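Local coordinates for protein beta-lactamase Mb2281c (Mycobacterium bovis, PDB 3I7J) that probably hydrolyses beta-lactams or related amide or ester bonds, as a serine hydrolase of the beta-lactamase family, at residues G187-P190 / G191-V194; G81-H85 / S86-L90; P142-A145 / G146-A149; P68-T71 / V72-L76. All blocks are in the same frame, centred on the assembly; numbering follows the deposited sequence.

Interaction 1. Residues G187-P190 / G191-V194; sequences GVLP and GYGV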
ATOM      1  N   GLY A 187      16.445   1.735   7.534  1.00 13.02           N
ATOM      2  CA  GLY A 187      16.529   0.941   6.328  1.00 13.75           C
ATOM      3  C   GLY A 187      16.265   1.711   5.056  1.00 14.97           C
ATOM      4  O   GLY A 187      15.906   2.885   5.081  1.00 18.28           O
ATOM      5  N   VAL A 188      16.437   1.045   3.929  1.00 14.92           N
ATOM      6  CA  VAL A 188      16.219   1.711   2.668  1.00 21.01           C
ATOM      7  C   VAL A 188      14.798   1.543   2.152  1.00 16.99           C
ATOM      8  O   VAL A 188      14.170   0.498   2.322  1.00 13.94           O
ATOM      9  CB  VAL A 188      17.206   1.205   1.597  1.00 25.06           C
ATOM     10  CG1 VAL A 188      18.634   1.487   2.039  1.00 29.54           C
ATOM     11  CG2 VAL A 188      17.008  -0.278   1.365  1.00 31.72           C
ATOM     12  N   LEU A 189      14.284   2.611   1.561  1.00 13.10           N
ATOM     13  CA  LEU A 189      12.969   2.596   0.954  1.00 11.94           C
ATOM     14  C   LEU A 189      13.341   2.569  -0.522  1.00 14.85           C
ATOM     15  O   LEU A 189      13.822   3.564  -1.062  1.00 18.77           O
ATOM     16  CB  LEU A 189      12.198   3.869   1.281  1.00  8.98           C
ATOM     17  CG  LEU A 189      10.900   4.070   0.476  1.00 14.04           C
ATOM     18  CD1 LEU A 189       9.910   2.948   0.773  1.00  2.29           C
ATOM     19  CD2 LEU A 189      10.291   5.427   0.834  1.00  8.56           C
ATOM     20  N   PRO A 190      13.155   1.416  -1.186  1.00 17.06           N
ATOM     21  CA  PRO A 190      13.486   1.274  -2.607  1.00 17.61           C
ATOM     22  C   PRO A 190      13.149   2.524  -3.415  1.00 18.82           C
ATOM     23  O   PRO A 190      12.008   2.975  -3.421  1.00 22.86           O
ATOM     24  CB  PRO A 190      12.660   0.067  -3.024  1.00 17.30           C
ATOM     25  CG  PRO A 190      12.693  -0.783  -1.775  1.00 17.33           C
ATOM     26  CD  PRO A 190      12.456   0.218  -0.681  1.00 15.90           C
ATOM     27  N   GLY A 191      14.149   3.083  -4.086  1.00 19.93           N
ATOM     28  CA  GLY A 191      13.924   4.271  -4.882  1.00 16.35           C
ATOM     29  C   GLY A 191      14.221   5.557  -4.138  1.00 19.12           C
ATOM     30  O   GLY A 191      14.400   6.608  -4.756  1.00 17.66           O
ATOM     31  N   TYR A 192      14.276   5.488  -2.812  1.00 13.77           N
ATOM     32  CA  TYR A 192      14.555   6.678  -2.019  1.00  9.26           C
ATOM     33  C   TYR A 192      15.709   6.527  -1.036  1.00 17.15           C
ATOM     34  O   TYR A 192      15.924   7.382  -0.175  1.00 14.40           O
ATOM     35  CB  TYR A 192      13.291   7.128  -1.286  1.00 12.90           C
ATOM     36  CG  TYR A 192      12.247   7.666  -2.232  1.00 10.99           C
ATOM     37  CD1 TYR A 192      11.320   6.820  -2.835  1.00  8.60           C
ATOM     38  CD2 TYR A 192      12.246   9.010  -2.595  1.00  9.73           C
ATOM     39  CE1 TYR A 192      10.420   7.298  -3.785  1.00 11.16           C
ATOM     40  CE2 TYR A 192      11.355   9.502  -3.542  1.00 13.30           C
ATOM     41  CZ  TYR A 192      10.445   8.640  -4.137  1.00 15.21           C
ATOM     42  OH  TYR A 192       9.578   9.119  -5.096  1.00 10.90           O
ATOM     43  N   GLY A 193      16.459   5.438  -1.177  1.00 10.94           N
ATOM     44  CA  GLY A 193      17.606   5.203  -0.313  1.00  9.60           C
ATOM     45  C   GLY A 193      17.322   4.995   1.162  1.00 10.82           C
ATOM     46  O   GLY A 193      16.166   4.864   1.578  1.00  9.68           O
ATOM     47  N   VAL A 194      18.394   4.953   1.950  1.00 11.61           N
ATOM     48  CA  VAL A 194      18.305   4.763   3.390  1.00 15.02           C
ATOM     49  C   VAL A 194      17.409   5.805   4.041  1.00 18.17           C
ATOM     50  O   VAL A 194      17.435   6.983   3.676  1.00 15.18           O
ATOM     51  CB  VAL A 194      19.696   4.864   4.073  1.00 24.20           C
ATOM     52  CG1 VAL A 194      19.564   4.623   5.575  1.00 26.36           C
ATOM     53  CG2 VAL A 194      20.654   3.858   3.461  1.00 25.18           C
TER

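Interaction 2. Residues G81-H85 / S86-L90; sequences GLAMH and SDQAL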
ATOM      1  N   GLY A  81      13.161 -10.609   8.531  1.00 15.27           N
ATOM      2  CA  GLY A  81      14.559 -10.935   8.313  1.00  8.55           C
ATOM      3  C   GLY A  81      14.726 -11.678   7.004  1.00 15.13           C
ATOM      4  O   GLY A  81      15.821 -12.105   6.633  1.00 17.31           O
ATOM      5  N   LEU A  82      13.614 -11.823   6.296  1.00 20.00           N
ATOM      6  CA  LEU A  82      13.575 -12.522   5.025  1.00 14.30           C
ATOM      7  C   LEU A  82      14.150 -11.668   3.896  1.00 18.01           C
ATOM      8  O   LEU A  82      14.062 -10.438   3.914  1.00 15.68           O
ATOM      9  CB  LEU A  82      12.127 -12.896   4.721  1.00 25.08           C
ATOM     10  CG  LEU A  82      11.720 -14.281   4.226  1.00 27.57           C
ATOM     11  CD1 LEU A  82      12.605 -15.389   4.778  1.00 12.41           C
ATOM     12  CD2 LEU A  82      10.278 -14.482   4.640  1.00 13.42           C
ATOM     13  N   ALA A  83      14.738 -12.337   2.914  1.00 15.18           N
ATOM     14  CA  ALA A  83      15.330 -11.666   1.777  1.00 20.53           C
ATOM     15  C   ALA A  83      14.259 -10.987   0.942  1.00 21.71           C
ATOM     16  O   ALA A  83      13.061 -11.234   1.105  1.00 14.50           O
ATOM     17  CB  ALA A  83      16.098 -12.668   0.914  1.00 15.84           C
HETATM   18  N   MSE A  84      14.710 -10.148   0.020  1.00 15.62           N
HETATM   19  CA  MSE A  84      13.822  -9.406  -0.857  1.00 15.83           C
HETATM   20  C   MSE A  84      13.010 -10.262  -1.823  1.00 16.58           C
HETATM   21  O   MSE A  84      11.802 -10.070  -1.954  1.00 14.74           O
HETATM   22  CB  MSE A  84      14.636  -8.394  -1.659  1.00 16.98           C
HETATM   23  CG  MSE A  84      13.878  -7.799  -2.832  1.00 32.06           C
HETATM   24 SE   MSE A  84      12.433  -6.645  -2.273  1.00 52.40          SE
HETATM   25  CE  MSE A  84      13.452  -4.964  -2.337  1.00 32.14           C
ATOM     26  N   HIS A  85      13.676 -11.203  -2.490  1.00 15.90           N
ATOM     27  CA  HIS A  85      13.022 -12.038  -3.489  1.00 17.90           C
ATOM     28  C   HIS A  85      12.890 -13.529  -3.198  1.00 13.91           C
ATOM     29  O   HIS A  85      12.040 -14.193  -3.786  1.00 20.44           O
ATOM     30  CB  HIS A  85      13.740 -11.873  -4.835  1.00 16.15           C
ATOM     31  CG  HIS A  85      13.816 -10.459  -5.313  1.00 26.19           C
ATOM     32  ND1 HIS A  85      12.709  -9.756  -5.741  1.00 23.43           N
ATOM     33  CD2 HIS A  85      14.867  -9.612  -5.422  1.00 16.11           C
ATOM     34  CE1 HIS A  85      13.077  -8.536  -6.090  1.00 26.65           C
ATOM     35  NE2 HIS A  85      14.380  -8.423  -5.906  1.00 20.23           N
ATOM     36  N   SER A  86      13.718 -14.063  -2.310  1.00 21.67           N
ATOM     37  CA  SER A  86      13.651 -15.488  -2.020  1.00 22.68           C
ATOM     38  C   SER A  86      13.544 -15.814  -0.542  1.00 24.43           C
ATOM     39  O   SER A  86      13.685 -14.945   0.322  1.00 16.46           O
ATOM     40  CB  SER A  86      14.879 -16.205  -2.593  1.00 17.67           C
ATOM     41  OG  SER A  86      16.059 -15.760  -1.941  1.00 34.46           O
ATOM     42  N   ASP A  87      13.316 -17.097  -0.277  1.00 31.46           N
ATOM     43  CA  ASP A  87      13.184 -17.634   1.070  1.00 31.07           C
ATOM     44  C   ASP A  87      14.547 -17.711   1.747  1.00 28.90           C
ATOM     45  O   ASP A  87      14.908 -18.726   2.343  1.00 41.85           O
ATOM     46  CB  ASP A  87      12.555 -19.032   0.994  1.00 32.43           C
ATOM     47  CG  ASP A  87      12.327 -19.650   2.359  1.00 38.70           C
ATOM     48  OD1 ASP A  87      12.363 -18.908   3.367  1.00 42.06           O
ATOM     49  OD2 ASP A  87      12.095 -20.880   2.421  1.00 45.28           O
ATOM     50  N   GLN A  88      15.306 -16.633   1.646  1.00 20.60           N
ATOM     51  CA  GLN A  88      16.623 -16.584   2.255  1.00 16.77           C
ATOM     52  C   GLN A  88      16.536 -15.719   3.503  1.00 18.13           C
ATOM     53  O   GLN A  88      16.089 -14.575   3.444  1.00 18.01           O
ATOM     54  CB  GLN A  88      17.629 -15.999   1.253  1.00 20.43           C
ATOM     55  CG  GLN A  88      19.006 -15.666   1.809  1.00 22.56           C
ATOM     56  CD  GLN A  88      19.819 -16.891   2.203  1.00 22.08           C
ATOM     57  OE1 GLN A  88      19.492 -18.027   1.837  1.00 17.71           O
ATOM     58  NE2 GLN A  88      20.900 -16.660   2.942  1.00 20.28           N
ATOM     59  N   ALA A  89      16.939 -16.276   4.638  1.00 19.27           N
ATOM     60  CA  ALA A  89      16.902 -15.539   5.893  1.00 18.73           C
ATOM     61  C   ALA A  89      18.208 -14.773   6.050  1.00 27.31           C
ATOM     62  O   ALA A  89      19.261 -15.369   6.280  1.00 31.19           O
ATOM     63  CB  ALA A  89      16.705 -16.503   7.061  1.00 23.44           C
ATOM     64  N   LEU A  90      18.135 -13.449   5.925  1.00 31.30           N
ATOM     65  CA  LEU A  90      19.324 -12.603   6.032  1.00 24.25           C
ATOM     66  C   LEU A  90      19.500 -11.921   7.382  1.00 28.32           C
ATOM     67  O   LEU A  90      20.550 -11.338   7.642  1.00 30.39           O
ATOM     68  CB  LEU A  90      19.305 -11.545   4.931  1.00 19.61           C
ATOM     69  CG  LEU A  90      19.342 -12.079   3.498  1.00 20.12           C
ATOM     70  CD1 LEU A  90      19.280 -10.913   2.515  1.00 14.23           C
ATOM     71  CD2 LEU A  90      20.610 -12.888   3.288  1.00 10.02           C
TER

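Interaction 3. Residues P142-A145 / G146-A149; sequences PAAA and GFGA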
ATOM      1  N   PRO A 142       0.082 -16.717  -4.320  1.00 19.54           N
ATOM      2  CA  PRO A 142       0.938 -16.046  -3.340  1.00 17.24           C
ATOM      3  C   PRO A 142       2.307 -15.609  -3.869  1.00 22.27           C
ATOM      4  O   PRO A 142       2.925 -14.703  -3.316  1.00 17.16           O
ATOM      5  CB  PRO A 142       1.030 -17.065  -2.199  1.00 19.95           C
ATOM      6  CG  PRO A 142       0.721 -18.375  -2.855  1.00 28.13           C
ATOM      7  CD  PRO A 142      -0.368 -18.026  -3.822  1.00 15.96           C
ATOM      8  N   ALA A 143       2.773 -16.233  -4.945  1.00 20.27           N
ATOM      9  CA  ALA A 143       4.072 -15.874  -5.506  1.00 21.92           C
ATOM     10  C   ALA A 143       4.066 -14.431  -6.006  1.00 21.15           C
ATOM     11  O   ALA A 143       5.114 -13.788  -6.088  1.00 15.71           O
ATOM     12  CB  ALA A 143       4.438 -16.821  -6.651  1.00 16.18           C
ATOM     13  N   ALA A 144       2.888 -13.923  -6.342  1.00 16.66           N
ATOM     14  CA  ALA A 144       2.782 -12.560  -6.839  1.00 18.51           C
ATOM     15  C   ALA A 144       2.051 -11.633  -5.869  1.00 14.70           C
ATOM     16  O   ALA A 144       1.664 -10.516  -6.233  1.00 18.32           O
ATOM     17  CB  ALA A 144       2.078 -12.563  -8.192  1.00 15.04           C
ATOM     18  N   ALA A 145       1.877 -12.096  -4.637  1.00 11.26           N
ATOM     19  CA  ALA A 145       1.188 -11.329  -3.600  1.00  9.32           C
ATOM     20  C   ALA A 145       1.824  -9.977  -3.325  1.00 11.29           C
ATOM     21  O   ALA A 145       1.194  -9.099  -2.736  1.00 13.33           O
ATOM     22  CB  ALA A 145       1.143 -12.134  -2.313  1.00  8.75           C
ATOM     23  N   GLY A 146       3.074  -9.805  -3.734  1.00  8.87           N
ATOM     24  CA  GLY A 146       3.724  -8.541  -3.477  1.00  6.81           C
ATOM     25  C   GLY A 146       3.726  -7.548  -4.625  1.00 11.31           C
ATOM     26  O   GLY A 146       4.148  -6.410  -4.430  1.00 10.63           O
ATOM     27  N   PHE A 147       3.210  -7.929  -5.793  1.00 11.58           N
ATOM     28  CA  PHE A 147       3.273  -7.022  -6.939  1.00 13.63           C
ATOM     29  C   PHE A 147       2.420  -7.377  -8.154  1.00 10.78           C
ATOM     30  O   PHE A 147       2.464  -6.664  -9.158  1.00 15.72           O
ATOM     31  CB  PHE A 147       4.722  -6.977  -7.401  1.00 14.36           C
ATOM     32  CG  PHE A 147       5.262  -8.335  -7.746  1.00 14.47           C
ATOM     33  CD1 PHE A 147       5.096  -8.864  -9.026  1.00 15.71           C
ATOM     34  CD2 PHE A 147       5.857  -9.126  -6.764  1.00 19.42           C
ATOM     35  CE1 PHE A 147       5.510 -10.166  -9.327  1.00 13.96           C
ATOM     36  CE2 PHE A 147       6.276 -10.431  -7.045  1.00 15.43           C
ATOM     37  CZ  PHE A 147       6.101 -10.954  -8.333  1.00 16.07           C
ATOM     38  N   GLY A 148       1.655  -8.461  -8.083  1.00 11.76           N
ATOM     39  CA  GLY A 148       0.880  -8.878  -9.239  1.00  6.14           C
ATOM     40  C   GLY A 148      -0.544  -8.400  -9.406  1.00 11.36           C
ATOM     41  O   GLY A 148      -1.233  -8.858 -10.312  1.00 14.04           O
ATOM     42  N   ALA A 149      -1.002  -7.492  -8.556  1.00 12.04           N
ATOM     43  CA  ALA A 149      -2.369  -7.013  -8.684  1.00 12.67           C
ATOM     44  C   ALA A 149      -2.548  -6.028  -9.839  1.00 18.91           C
ATOM     45  O   ALA A 149      -1.628  -5.305 -10.238  1.00 14.72           O
ATOM     46  CB  ALA A 149      -2.829  -6.378  -7.383  1.00 12.20           C
TER

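Interaction 4. Residues P68-T71 / V72-L76; sequences PGST and VRHLL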
ATOM      1  N   PRO A  68      12.097 -18.905  11.712  1.00 32.68           N
ATOM      2  CA  PRO A  68      11.864 -19.142  13.139  1.00 27.73           C
ATOM      3  C   PRO A  68      11.877 -17.820  13.896  1.00 18.75           C
ATOM      4  O   PRO A  68      12.812 -17.029  13.763  1.00 21.84           O
ATOM      5  CB  PRO A  68      13.034 -20.040  13.533  1.00 29.44           C
ATOM      6  CG  PRO A  68      13.249 -20.845  12.299  1.00 34.24           C
ATOM      7  CD  PRO A  68      13.155 -19.798  11.201  1.00 31.34           C
ATOM      8  N   GLY A  69      10.831 -17.580  14.679  1.00 17.33           N
ATOM      9  CA  GLY A  69      10.748 -16.347  15.436  1.00  9.58           C
ATOM     10  C   GLY A  69       9.985 -15.270  14.684  1.00 14.68           C
ATOM     11  O   GLY A  69       9.759 -14.183  15.204  1.00 21.26           O
ATOM     12  N   SER A  70       9.586 -15.563  13.453  1.00 13.26           N
ATOM     13  CA  SER A  70       8.840 -14.593  12.656  1.00 17.11           C
ATOM     14  C   SER A  70       7.335 -14.882  12.757  1.00 14.34           C
ATOM     15  O   SER A  70       6.932 -16.031  12.953  1.00 16.47           O
ATOM     16  CB  SER A  70       9.309 -14.652  11.197  1.00 15.11           C
ATOM     17  OG  SER A  70       8.503 -13.842  10.356  1.00 17.12           O
ATOM     18  N   THR A  71       6.513 -13.841  12.637  1.00 11.75           N
ATOM     19  CA  THR A  71       5.058 -13.982  12.722  1.00 10.62           C
ATOM     20  C   THR A  71       4.376 -13.228  11.574  1.00 14.62           C
ATOM     21  O   THR A  71       5.034 -12.578  10.760  1.00 11.80           O
ATOM     22  CB  THR A  71       4.501 -13.417  14.057  1.00 14.25           C
ATOM     23  OG1 THR A  71       4.676 -11.996  14.091  1.00 12.36           O
ATOM     24  CG2 THR A  71       5.231 -14.035  15.263  1.00  8.96           C
ATOM     25  N   VAL A  72       3.055 -13.327  11.507  1.00 10.41           N
ATOM     26  CA  VAL A  72       2.292 -12.624  10.493  1.00 10.61           C
ATOM     27  C   VAL A  72       2.623 -11.121  10.569  1.00 14.16           C
ATOM     28  O   VAL A  72       2.828 -10.479   9.536  1.00  8.99           O
ATOM     29  CB  VAL A  72       0.766 -12.891  10.689  1.00 13.28           C
ATOM     30  CG1 VAL A  72      -0.075 -11.914   9.878  1.00  9.40           C
ATOM     31  CG2 VAL A  72       0.448 -14.327  10.242  1.00  8.78           C
ATOM     32  N   ARG A  73       2.715 -10.573  11.782  1.00  9.60           N
ATOM     33  CA  ARG A  73       3.032  -9.153  11.963  1.00 13.97           C
ATOM     34  C   ARG A  73       4.390  -8.767  11.364  1.00 15.25           C
ATOM     35  O   ARG A  73       4.526  -7.674  10.815  1.00 15.62           O
ATOM     36  CB  ARG A  73       3.025  -8.764  13.449  1.00 12.78           C
ATOM     37  CG  ARG A  73       3.124  -7.248  13.692  1.00 12.87           C
ATOM     38  CD  ARG A  73       3.575  -6.923  15.115  1.00 15.31           C
ATOM     39  NE  ARG A  73       2.737  -7.585  16.108  1.00 24.85           N
ATOM     40  CZ  ARG A  73       1.553  -7.138  16.509  1.00 25.10           C
ATOM     41  NH1 ARG A  73       1.060  -6.010  16.009  1.00 32.39           N
ATOM     42  NH2 ARG A  73       0.854  -7.832  17.400  1.00 20.30           N
ATOM     43  N   HIS A  74       5.391  -9.644  11.489  1.00  9.08           N
ATOM     44  CA  HIS A  74       6.719  -9.364  10.938  1.00 11.51           C
ATOM     45  C   HIS A  74       6.651  -9.348   9.420  1.00 10.99           C
ATOM     46  O   HIS A  74       7.342  -8.568   8.763  1.00 14.20           O
ATOM     47  CB  HIS A  74       7.759 -10.425  11.337  1.00 11.00           C
ATOM     48  CG  HIS A  74       8.069 -10.472  12.800  1.00 10.42           C
ATOM     49  ND1 HIS A  74       7.241 -11.085  13.717  1.00 10.89           N
ATOM     50  CD2 HIS A  74       9.144 -10.033  13.500  1.00 11.79           C
ATOM     51  CE1 HIS A  74       7.793 -11.026  14.917  1.00  7.01           C
ATOM     52  NE2 HIS A  74       8.949 -10.393  14.811  1.00 13.03           N
ATOM     53  N   LEU A  75       5.838 -10.232   8.854  1.00  8.65           N
ATOM     54  CA  LEU A  75       5.715 -10.291   7.407  1.00  4.57           C
ATOM     55  C   LEU A  75       5.065  -9.022   6.869  1.00 11.33           C
ATOM     56  O   LEU A  75       5.527  -8.454   5.878  1.00 11.87           O
ATOM     57  CB  LEU A  75       4.918 -11.524   6.997  1.00  1.93           C
ATOM     58  CG  LEU A  75       5.602 -12.829   7.419  1.00 14.42           C
ATOM     59  CD1 LEU A  75       4.671 -14.006   7.120  1.00  8.21           C
ATOM     60  CD2 LEU A  75       6.922 -12.985   6.656  1.00  6.80           C
ATOM     61  N   LEU A  76       4.008  -8.570   7.538  1.00 13.01           N
ATOM     62  CA  LEU A  76       3.289  -7.365   7.138  1.00 14.81           C
ATOM     63  C   LEU A  76       4.134  -6.098   7.246  1.00 12.96           C
ATOM     64  O   LEU A  76       4.012  -5.186   6.421  1.00 12.67           O
ATOM     65  CB  LEU A  76       2.034  -7.208   8.003  1.00 14.24           C
ATOM     66  CG  LEU A  76       0.857  -8.138   7.680  1.00 12.76           C
ATOM     67  CD1 LEU A  76      -0.154  -8.163   8.823  1.00  6.24           C
ATOM     68  CD2 LEU A  76       0.204  -7.662   6.397  1.00 13.09           C
TER
HETATM   69  O   HOH W   1       4.099 -10.619  16.326  1.00 24.55           O

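Interaction 1. Residues G187-P190 / G191-V194
Leu189 meets both Tyr192 and Gly193 through its backbone. Its carbonyl oxygen accepts a short hydrogen bond from Tyr192 N (2.6 Å), and its own N donates to Gly193 O (2.9 Å). The first bond closes a four-residue turn with Pro190 and Gly191 at its corners. Their backbone angles are those of a type II beta turn: the proline ring already holds the phi of the first corner, while the positive phi of Gly191 would jam a side chain against the carbonyl oxygen of Pro190. Gly193 again has a positive phi, which favours glycine.

Leu189 points to one face of the hairpin, and the Tyr192 side chain, from the turn, lies alongside it and points the same way, with Leu189 CD2 4.0 Å from Tyr192 CB. Both are buried, and the leucine packs further onto Asn198, Trp200 and His213. On the other face the exposed Val188 and Val194 form a non-hydrogen-bonded antiparallel pair with CA atoms only 3.8 Å apart. Val188 CG1, set anti to its own carbonyl carbon (chi1 -61°), lies across Val194 CG2 at 3.4 Å, tighter than usual van der Waals contact. Branching at CB thus crowds the pair.

Further out, the backbone of Gly187 bonds to that of Gln195, carrying the ladder past the two valines, and Pro190 packs on Tyr99. The whole is a tight two-stranded beta hairpin, with a type II turn at its end and a classic beta bulge formed by Tyr192 and Gly193 opposite Leu189.

Interaction 2. Residues G81-H85 / S86-L90
Gly81 to Ala83 and Gln88 to Leu90 run side by side as the two legs of an irregular loop between helices 72-76 and 101-115, a local contact made mostly by backbone. Leu90 N donates to Gly81 O (2.8 Å) and Ala83 N to Gln88 O (2.7 Å), both bonds bent at hydrogen (142° and 134°), in a single bridge that pairs Leu82 with Ala89. Glycine suits position 81, whose positive phi would push a side chain against the preceding carbonyl.

Ala83 CB points between the legs, pressed against two carbonyl oxygens, Gln88 O at 3.2 Å and Ser86 O at 3.4 Å, so a short side chain suits it. Leu90 CG, anti to its own carbonyl carbon (chi1 -62°), brings CD1 to 4.0 Å from Ala83 CB. The loop is thus hairpin-like without regular strands, and the returning leg is kinked by an inverse gamma turn centred on Asp87, in which Gln88 N bonds to Ser86 O (2.7 Å).

The buried Leu82 starts out from the opposite side of its leg, yet its CD1 reaches back to Asp87 OD1 at 3.8 Å. Leu82 also packs on Tyr102 and Val106 of helix 101-115. At the bend Met84, present as selenomethionine, lays its CG over the centre of the His85 ring and touches Tyr99. Ala83 O accepts a hydrogen bond from Ser100 OG.

Interaction 3. Residues P142-A145 / G146-A149
Ala144 O is gripped by two backbone donors, Phe147 N at 3.0 Å and Gly148 N at 2.8 Å. They approach differently: the glycine N-H comes in the carbonyl plane, the phenylalanine N-H from well above it. Ala145 and Gly146 are the corners of the type I turn closed by the Phe147 bond; the Gly148 bond is one residue further on. This is the tight part: the CB of Ala144 comes within 4.0 Å of Gly148 CA, and glycine suits this place because the methyl of Ala144 lies on the side a CB would take.

The looser side is exposed and belongs to Phe147. Its ring carbon CG stands between the backbone N and the carbonyl carbon (chi1 57°), which swings the ring back over the turn. Ala144 CA then sits over one face, 4.3 Å from the ring centroid, in a CH-pi contact displaced toward the rim. Asn101 of helix 101-115 touches the same phenylalanine.

The turn leads into strand 149-151. Held by the turn, Gly146 O accepts a hydrogen bond from Lys43 NZ, consistent with backbone help in positioning the lysine of a probable SxxK active-site motif.

Interaction 4. Residues P68-T71 / V72-L76
Thr71 leaves an extended backbone for the first turn of helix 72-76, where its carbonyl oxygen accepts from Leu75 N at 3.1 Å and, weakly, from His74 N. This is a helix N-terminus with Thr71 at the N-cap position, the last residue before helical angles set in.

The side chains of Thr71 and His74 cross, and their polar atoms join. Thr71 OG1 lies between its backbone N and carbonyl carbon (chi1 67°), over the helix start, and meets His74 ND1 at 2.7 Å in the plane of the imidazole, at its edge. Either partner could supply the proton. The histidine can reach back because its CG is anti to its own carbonyl carbon (chi1 -66°), turning the ring toward the incoming chain. Ser70 CA covers one face of that ring, 4.2 Å from its centroid and offset toward the rim, and Gly69 O lies over the same ring. Phe182 meets the imidazole with planes about 40° apart. A hydroxyl on a short side chain and an imidazole that offers ND1 at its edge suit this corner.

Ser70 OG, 3.6 Å from His74 CB, hydrogen-bonds Ala65 O, earlier in the same loop, and Thr71 OG1 bonds Leu61 O. Val72, Leu75 and Leu76 pack onto Leu107 and Val106 of helix 101-115, whereas the end of Arg73 leads away from the 68-71 chain, its NH1 bonded to Gln181 OE1. Thr71 OG1 also shares a 2.7 Å hydrogen bond with a water, which weakly accepts from Arg73 NE at 3.3 Å.

How the interactions relate
Two direct touches join the set, both through interaction 2. Met84 CE packs 4.3 Å from Pro190 CG of interaction 1, and Leu82 CD2 lies 4.2 Å from Leu75 CD2 of interaction 4, so the 81-90 loop bridges the 187-194 hairpin and the start of helix 72-76. Interaction 3 stays apart, its nearest atoms about 7 Å from interaction 2 and about 11 Å from interaction 1. Even so, interactions 1, 2 and 3 converge on one place, the probable active site with an SxxK pattern: Pro190 and Met84 both touch Tyr99, while Gly146 contacts Lys43. Interaction 4 is linked to this group through the 81-90 loop.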